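Local coordinates for protein copper induced nitroreductase D (Lactococcus lactis, PDB 2WQF) that binds flavin mononucleotide and acts as a copper-induced nitroreductase involved in defence against oxidative stress, at residues 46-51 / 99-104. Numbering follows the deposited sequence.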
# COMPACT_ATOMS: atom_id res chain seq x y z
N GLY A 46 3.24 -11.00 2.93
CA GLY A 46 2.16 -11.25 1.98
C GLY A 46 2.18 -12.68 1.46
O GLY A 46 3.26 -13.24 1.20
N ARG A 47 1.00 -13.26 1.30
CA ARG A 47 0.84 -14.59 0.73
C ARG A 47 -0.27 -14.51 -0.30
O ARG A 47 -1.26 -13.81 -0.07
CB ARG A 47 0.43 -15.61 1.80
CG ARG A 47 1.37 -15.68 3.02
CD ARG A 47 2.70 -16.39 2.69
NE ARG A 47 3.62 -16.41 3.83
CZ ARG A 47 4.60 -15.53 4.04
NH1 ARG A 47 4.83 -14.54 3.19
NH2 ARG A 47 5.36 -15.65 5.12
N LEU A 48 -0.14 -15.20 -1.43
CA LEU A 48 -1.15 -15.15 -2.48
C LEU A 48 -1.64 -16.54 -2.85
O LEU A 48 -0.85 -17.49 -2.96
CB LEU A 48 -0.60 -14.53 -3.76
CG LEU A 48 -0.52 -13.01 -3.83
CD1 LEU A 48 0.40 -12.41 -2.80
CD2 LEU A 48 -0.07 -12.63 -5.24
N LEU A 49 -2.95 -16.63 -3.04
CA LEU A 49 -3.58 -17.74 -3.72
C LEU A 49 -4.16 -17.21 -5.03
O LEU A 49 -5.02 -16.32 -5.02
CB LEU A 49 -4.68 -18.33 -2.85
CG LEU A 49 -5.52 -19.44 -3.48
CD1 LEU A 49 -4.66 -20.65 -3.82
CD2 LEU A 49 -6.65 -19.81 -2.52
N ILE A 50 -3.65 -17.72 -6.15
CA ILE A 50 -4.04 -17.25 -7.48
C ILE A 50 -4.90 -18.32 -8.14
O ILE A 50 -4.42 -19.43 -8.38
CB ILE A 50 -2.81 -16.97 -8.35
CG1 ILE A 50 -1.91 -15.92 -7.69
CG2 ILE A 50 -3.20 -16.54 -9.76
CD1 ILE A 50 -0.48 -15.86 -8.27
N LEU A 51 -6.16 -18.00 -8.37
CA LEU A 51 -7.12 -18.95 -8.91
C LEU A 51 -7.54 -18.57 -10.32
O LEU A 51 -7.92 -17.42 -10.58
CB LEU A 51 -8.38 -18.96 -8.03
CG LEU A 51 -8.15 -19.26 -6.55
CD1 LEU A 51 -9.50 -19.27 -5.87
CD2 LEU A 51 -7.40 -20.57 -6.31
N ILE A 99 -7.12 -13.20 -7.36
CA ILE A 99 -5.92 -13.27 -6.54
C ILE A 99 -6.30 -12.94 -5.10
O ILE A 99 -6.72 -11.82 -4.81
CB ILE A 99 -4.85 -12.29 -7.03
CG1 ILE A 99 -4.54 -12.52 -8.52
CG2 ILE A 99 -3.58 -12.36 -6.15
CD1 ILE A 99 -3.93 -11.30 -9.22
N LEU A 100 -6.19 -13.92 -4.22
CA LEU A 100 -6.50 -13.74 -2.80
C LEU A 100 -5.22 -13.40 -2.06
O LEU A 100 -4.24 -14.13 -2.11
CB LEU A 100 -7.18 -14.97 -2.21
CG LEU A 100 -8.56 -15.28 -2.83
CD1 LEU A 100 -8.43 -16.13 -4.07
CD2 LEU A 100 -9.45 -15.99 -1.81
N PHE A 101 -5.24 -12.23 -1.44
CA PHE A 101 -4.13 -11.69 -0.67
C PHE A 101 -4.31 -11.97 0.79
O PHE A 101 -5.34 -11.63 1.35
CB PHE A 101 -4.03 -10.19 -0.89
CG PHE A 101 -3.54 -9.80 -2.27
CD1 PHE A 101 -2.18 -9.66 -2.54
CD2 PHE A 101 -4.44 -9.61 -3.30
CE1 PHE A 101 -1.75 -9.30 -3.79
CE2 PHE A 101 -4.03 -9.22 -4.55
CZ PHE A 101 -2.68 -9.08 -4.81
N PHE A 102 -3.27 -12.55 1.41
CA PHE A 102 -3.27 -12.87 2.83
C PHE A 102 -2.03 -12.24 3.46
O PHE A 102 -1.05 -11.93 2.78
CB PHE A 102 -3.19 -14.39 3.09
CG PHE A 102 -4.23 -15.22 2.38
CD1 PHE A 102 -5.25 -15.84 3.08
CD2 PHE A 102 -4.12 -15.46 1.02
CE1 PHE A 102 -6.20 -16.65 2.42
CE2 PHE A 102 -5.05 -16.25 0.36
CZ PHE A 102 -6.07 -16.87 1.06
N GLU A 103 -2.06 -12.07 4.78
CA GLU A 103 -0.89 -11.68 5.56
C GLU A 103 -0.59 -12.81 6.53
O GLU A 103 -1.49 -13.29 7.25
CB GLU A 103 -1.15 -10.38 6.32
CG GLU A 103 -1.15 -9.15 5.41
CD GLU A 103 0.25 -8.88 4.84
OE1 GLU A 103 1.21 -8.84 5.64
OE2 GLU A 103 0.39 -8.72 3.59
N ASP A 104 0.66 -13.24 6.58
CA ASP A 104 1.06 -14.36 7.42
C ASP A 104 1.23 -13.92 8.90
O ASP A 104 2.21 -13.27 9.28
CB ASP A 104 2.33 -14.98 6.87
CG ASP A 104 2.69 -16.29 7.55
OD1 ASP A 104 2.22 -16.54 8.68
OD2 ASP A 104 3.45 -17.06 6.96
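Arg47 reaches across to Asp104 at one end of an antiparallel strand pair, where both its NE and its NH2 turn to a single carboxylate oxygen: NH2 lies 3.0 Å from OD2 of Asp104 in a salt bridge. Both hydrogen bonds are weak and bent; the carboxylate stands nearly perpendicular to the guanidinium (planes 89° apart), and CB of Asp104 lies over one guanidinium face, toward its rim. A sharp bend at chi2 (-74°) folds the arginine back, bringing NH1 within 2.8 Å of Gly46 O; a long, multiply donating side chain suits this buried corner. Behind it the backbones are joined by two hydrogen-bonded pairs, Arg47 with Phe102 and Leu49 with Leu100; Phe102 N lies 2.8 Å from Arg47 O, which also meets the Phe102 ring at its edge. Beside them, CB of Leu49 packs 3.8 Å from CE2 of Phe102. On the other face, branched Leu48 fits between Ile99 and Phe101, its CD2 3.6 Å from Ile99 CG2 and its CD1 3.8 Å from Phe101 CD1. Strands 46-52 and 97-104 belong to the central antiparallel sheet of the FMN-dependent nitroreductase fold, covered on the Leu48 face by helices 23-35 and 121-143. Beyond strand 46-52 the sheet continues into the second subunit through a parallel ladder, while strand 171-182 flanks 97-104. Outside the pair, Gln44 O takes a further bond from Arg47 NH1, and Asp104 OD1, at the N-cap of helix 105-114, is held by Ala106 N and Ser170 OG. A methionine in place of Arg47 would probably leave Asp104 OD2 without its cationic mate and the carbonyls of Gly46 and Gln44 without this donor.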